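Local structure of tRNA (guanine(26)-N(2))-dimethyltransferase (Pyrococcus horikoshii, 2DUL) at residues Tyr211-Lys223 / Trp277-Met290. The protein is a tRNA methyltransferase that probably dimethylates N2 of guanine 26 in a number of tRNAs, using S-adenosyl-L-methionine as methyl donor. Sequence-based numbering, arbitrary orientation.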
# COMPACT_ATOMS: atom_id res chain seq x y z
N TYR A 211 -11.39 -4.64 -17.21
CA TYR A 211 -11.51 -3.33 -17.85
C TYR A 211 -10.41 -3.19 -18.90
O TYR A 211 -10.17 -2.10 -19.41
CB TYR A 211 -11.37 -2.22 -16.81
CG TYR A 211 -12.43 -2.30 -15.74
CD1 TYR A 211 -13.78 -2.15 -16.06
CD2 TYR A 211 -12.10 -2.57 -14.41
CE1 TYR A 211 -14.79 -2.27 -15.08
CE2 TYR A 211 -13.09 -2.68 -13.42
CZ TYR A 211 -14.43 -2.53 -13.77
OH TYR A 211 -15.42 -2.65 -12.82
N ASP A 212 -9.77 -4.31 -19.21
CA ASP A 212 -8.65 -4.34 -20.15
C ASP A 212 -7.56 -3.40 -19.64
O ASP A 212 -7.00 -2.59 -20.39
CB ASP A 212 -9.11 -3.95 -21.56
CG ASP A 212 -9.98 -5.03 -22.21
OD1 ASP A 212 -9.92 -6.20 -21.76
OD2 ASP A 212 -10.73 -4.70 -23.16
N LEU A 213 -7.27 -3.52 -18.35
CA LEU A 213 -6.25 -2.72 -17.69
C LEU A 213 -5.28 -3.65 -16.99
O LEU A 213 -5.68 -4.70 -16.48
CB LEU A 213 -6.87 -1.81 -16.62
CG LEU A 213 -7.82 -0.70 -17.05
CD1 LEU A 213 -8.43 -0.06 -15.80
CD2 LEU A 213 -7.08 0.34 -17.90
N GLY A 214 -4.01 -3.28 -16.99
CA GLY A 214 -3.01 -4.06 -16.30
C GLY A 214 -2.48 -3.15 -15.20
O GLY A 214 -3.00 -2.05 -15.03
N ILE A 215 -1.49 -3.60 -14.45
CA ILE A 215 -0.91 -2.75 -13.42
C ILE A 215 0.59 -2.94 -13.30
O ILE A 215 1.15 -3.97 -13.68
CB ILE A 215 -1.50 -3.04 -11.99
CG1 ILE A 215 -1.13 -4.46 -11.55
CG2 ILE A 215 -3.00 -2.82 -11.98
CD1 ILE A 215 -1.30 -4.71 -10.05
N ASP A 216 1.24 -1.89 -12.80
CA ASP A 216 2.66 -1.90 -12.51
C ASP A 216 2.68 -1.45 -11.06
O ASP A 216 2.02 -0.47 -10.70
CB ASP A 216 3.42 -0.87 -13.35
CG ASP A 216 3.88 -1.42 -14.68
OD1 ASP A 216 4.00 -2.66 -14.81
OD2 ASP A 216 4.15 -0.61 -15.60
N VAL A 217 3.40 -2.17 -10.21
CA VAL A 217 3.46 -1.77 -8.81
C VAL A 217 4.46 -0.64 -8.64
O VAL A 217 5.61 -0.74 -9.08
CB VAL A 217 3.87 -2.94 -7.91
CG1 VAL A 217 3.96 -2.47 -6.46
CG2 VAL A 217 2.87 -4.07 -8.03
N ILE A 218 4.02 0.46 -8.03
CA ILE A 218 4.90 1.59 -7.79
C ILE A 218 5.60 1.33 -6.46
O ILE A 218 6.83 1.41 -6.35
CB ILE A 218 4.11 2.90 -7.69
CG1 ILE A 218 3.44 3.20 -9.04
CG2 ILE A 218 5.02 4.04 -7.26
CD1 ILE A 218 2.40 4.31 -8.97
N LEU A 219 4.80 0.98 -5.46
CA LEU A 219 5.31 0.71 -4.12
C LEU A 219 4.25 -0.00 -3.30
O LEU A 219 3.12 0.45 -3.22
CB LEU A 219 5.70 2.01 -3.42
CG LEU A 219 6.01 1.91 -1.92
CD1 LEU A 219 7.24 1.04 -1.71
CD2 LEU A 219 6.22 3.30 -1.35
N ALA A 220 4.63 -1.13 -2.71
CA ALA A 220 3.70 -1.88 -1.86
C ALA A 220 4.52 -2.31 -0.66
O ALA A 220 5.64 -2.81 -0.80
CB ALA A 220 3.15 -3.08 -2.60
N TYR A 221 3.96 -2.12 0.53
CA TYR A 221 4.69 -2.47 1.74
C TYR A 221 3.78 -2.77 2.91
O TYR A 221 2.57 -2.54 2.85
CB TYR A 221 5.64 -1.32 2.09
CG TYR A 221 4.95 -0.03 2.48
CD1 TYR A 221 4.58 0.22 3.80
CD2 TYR A 221 4.66 0.95 1.52
CE1 TYR A 221 3.94 1.40 4.16
CE2 TYR A 221 4.01 2.14 1.87
CZ TYR A 221 3.66 2.36 3.20
OH TYR A 221 3.03 3.52 3.57
N TYR A 222 4.38 -3.28 3.98
CA TYR A 222 3.66 -3.60 5.21
C TYR A 222 4.25 -2.73 6.31
O TYR A 222 5.46 -2.50 6.35
CB TYR A 222 3.86 -5.07 5.58
CG TYR A 222 3.37 -5.40 6.97
CD1 TYR A 222 2.02 -5.62 7.22
CD2 TYR A 222 4.26 -5.42 8.05
CE1 TYR A 222 1.56 -5.85 8.51
CE2 TYR A 222 3.80 -5.65 9.35
CZ TYR A 222 2.45 -5.86 9.57
OH TYR A 222 1.99 -6.08 10.85
N LYS A 223 3.40 -2.24 7.21
CA LYS A 223 3.86 -1.41 8.31
C LYS A 223 2.85 -1.36 9.44
O LYS A 223 1.70 -0.97 9.26
CB LYS A 223 4.14 0.02 7.83
CG LYS A 223 4.77 0.93 8.89
CD LYS A 223 6.20 0.51 9.18
CE LYS A 223 6.91 1.53 10.07
NZ LYS A 223 6.37 1.55 11.45
N TRP A 277 0.57 -11.87 -6.10
CA TRP A 277 1.33 -11.16 -7.12
C TRP A 277 2.76 -11.66 -6.93
O TRP A 277 3.28 -11.63 -5.81
CB TRP A 277 1.24 -9.66 -6.85
CG TRP A 277 2.11 -8.81 -7.72
CD1 TRP A 277 3.27 -8.19 -7.37
CD2 TRP A 277 1.84 -8.43 -9.08
NE1 TRP A 277 3.74 -7.43 -8.42
CE2 TRP A 277 2.88 -7.56 -9.48
CE3 TRP A 277 0.81 -8.73 -9.99
CZ2 TRP A 277 2.93 -6.99 -10.76
CZ3 TRP A 277 0.86 -8.15 -11.26
CH2 TRP A 277 1.91 -7.30 -11.63
N LEU A 278 3.39 -12.14 -8.00
CA LEU A 278 4.78 -12.61 -7.92
C LEU A 278 5.71 -11.63 -8.64
O LEU A 278 6.89 -11.92 -8.83
CB LEU A 278 4.92 -14.00 -8.55
CG LEU A 278 4.25 -15.17 -7.82
CD1 LEU A 278 4.55 -16.48 -8.55
CD2 LEU A 278 4.78 -15.25 -6.39
N GLY A 279 5.17 -10.48 -9.03
CA GLY A 279 5.98 -9.49 -9.69
C GLY A 279 6.67 -8.58 -8.69
O GLY A 279 6.71 -8.89 -7.50
N PRO A 280 7.23 -7.45 -9.14
CA PRO A 280 7.93 -6.49 -8.27
C PRO A 280 6.98 -5.86 -7.25
O PRO A 280 5.80 -5.67 -7.52
CB PRO A 280 8.44 -5.43 -9.26
CG PRO A 280 8.54 -6.18 -10.57
CD PRO A 280 7.30 -7.03 -10.55
N LEU A 281 7.50 -5.55 -6.06
CA LEU A 281 6.69 -4.89 -5.05
C LEU A 281 7.10 -3.42 -5.00
O LEU A 281 6.62 -2.66 -4.16
CB LEU A 281 6.85 -5.54 -3.67
CG LEU A 281 6.07 -6.85 -3.50
CD1 LEU A 281 6.21 -7.35 -2.06
CD2 LEU A 281 4.59 -6.64 -3.84
N LYS A 282 8.00 -3.03 -5.89
CA LYS A 282 8.44 -1.64 -5.95
C LYS A 282 9.04 -1.29 -7.31
O LYS A 282 9.51 -2.16 -8.04
CB LYS A 282 9.48 -1.34 -4.87
CG LYS A 282 10.87 -1.94 -5.13
CD LYS A 282 11.92 -1.33 -4.20
CE LYS A 282 13.30 -1.94 -4.42
NZ LYS A 282 14.32 -1.35 -3.51
N ASP A 283 8.98 -0.01 -7.64
CA ASP A 283 9.57 0.50 -8.86
C ASP A 283 10.87 1.12 -8.34
O ASP A 283 10.84 2.19 -7.74
CB ASP A 283 8.69 1.58 -9.49
CG ASP A 283 9.31 2.18 -10.74
OD1 ASP A 283 10.44 2.70 -10.64
OD2 ASP A 283 8.67 2.13 -11.81
N GLU A 284 11.99 0.43 -8.55
CA GLU A 284 13.29 0.89 -8.08
C GLU A 284 13.55 2.39 -8.23
O GLU A 284 13.90 3.06 -7.26
CB GLU A 284 14.41 0.15 -8.81
CG GLU A 284 14.63 -1.27 -8.36
CD GLU A 284 15.81 -1.92 -9.06
OE1 GLU A 284 16.92 -1.35 -8.98
OE2 GLU A 284 15.63 -2.99 -9.68
N LYS A 285 13.41 2.90 -9.45
CA LYS A 285 13.63 4.31 -9.74
C LYS A 285 12.84 5.24 -8.82
O LYS A 285 13.41 6.08 -8.12
CB LYS A 285 13.24 4.64 -11.18
CG LYS A 285 14.01 3.88 -12.25
CD LYS A 285 13.48 4.18 -13.66
CE LYS A 285 12.06 3.63 -13.88
NZ LYS A 285 11.00 4.29 -13.04
N ILE A 286 11.52 5.08 -8.83
CA ILE A 286 10.63 5.91 -8.04
C ILE A 286 10.96 5.90 -6.55
O ILE A 286 11.06 6.96 -5.92
CB ILE A 286 9.16 5.47 -8.25
CG1 ILE A 286 8.78 5.67 -9.72
CG2 ILE A 286 8.23 6.27 -7.35
CD1 ILE A 286 7.40 5.18 -10.08
N VAL A 287 11.14 4.71 -5.98
CA VAL A 287 11.45 4.61 -4.56
C VAL A 287 12.79 5.27 -4.23
O VAL A 287 12.97 5.83 -3.15
CB VAL A 287 11.45 3.14 -4.10
CG1 VAL A 287 12.00 3.04 -2.68
CG2 VAL A 287 10.02 2.59 -4.16
N SER A 288 13.73 5.21 -5.18
CA SER A 288 15.03 5.83 -4.97
C SER A 288 14.77 7.34 -4.91
O SER A 288 15.28 8.03 -4.02
CB SER A 288 15.98 5.50 -6.13
OG SER A 288 17.28 6.00 -5.89
N LYS A 289 13.96 7.83 -5.84
CA LYS A 289 13.61 9.25 -5.87
C LYS A 289 12.86 9.67 -4.61
O LYS A 289 13.02 10.79 -4.13
CB LYS A 289 12.74 9.57 -7.09
CG LYS A 289 13.47 9.59 -8.42
CD LYS A 289 12.60 10.24 -9.49
CE LYS A 289 13.33 10.39 -10.82
NZ LYS A 289 13.67 9.07 -11.42
N MET A 290 12.03 8.77 -4.10
CA MET A 290 11.25 9.05 -2.90
C MET A 290 12.13 9.32 -1.68
O MET A 290 11.84 10.21 -0.88
CB MET A 290 10.30 7.88 -2.60
CG MET A 290 9.13 7.78 -3.57
SD MET A 290 8.00 6.43 -3.15
CE MET A 290 7.20 7.08 -1.65
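The carbonyl oxygen of Ile218 takes the amide of Asp283 at 2.9 Å (Asp283 N to Ile218 O), while the CA of Lys282 adds a C-H···O contact. This bond and a second, from Ala220 N to Leu281 O at 2.9 Å, flank a single beta bridge, Leu219 with Lys282. Asp283 is also the N-cap of the following helix: its OD1 accepts Ile286 N from above the carboxylate plane at 3.2 Å and Lys285 NZ on its syn lone pair. The residue whose amide bonds to the strand therefore also caps the helix that follows it. Before the bridge, Trp277 shows how an indole can tie back its own loop. Its NE1 bonds to Pro280 O (2.9 Å) nearly in the ring plane. With Val217 CG1 anti to the backbone N (chi1 178°), that methyl lies beside Leu281 O and CG2 comes obliquely to the same NE1 at 3.5 Å; Ile215 CD1 covers one indole face near its rim. A leucine in place of Trp277 would probably leave Pro280 O without this donor and open a gap beside Ile215 and Val217. Beyond the bridge, Ile218 CG2 meets both Ile286 CG2 and CD1, and Leu219 spreads CD1 onto Val287 and CD2 onto Met290 CE (3.9 Å). The contact thus joins edge strand 213-223, at its classic bulge opposite Phe230 of strand 226-235, to helix 284-295, with helix 192-209 packing on Val217 and Trp277 and helix 33-46 on Ile218 and Ile286.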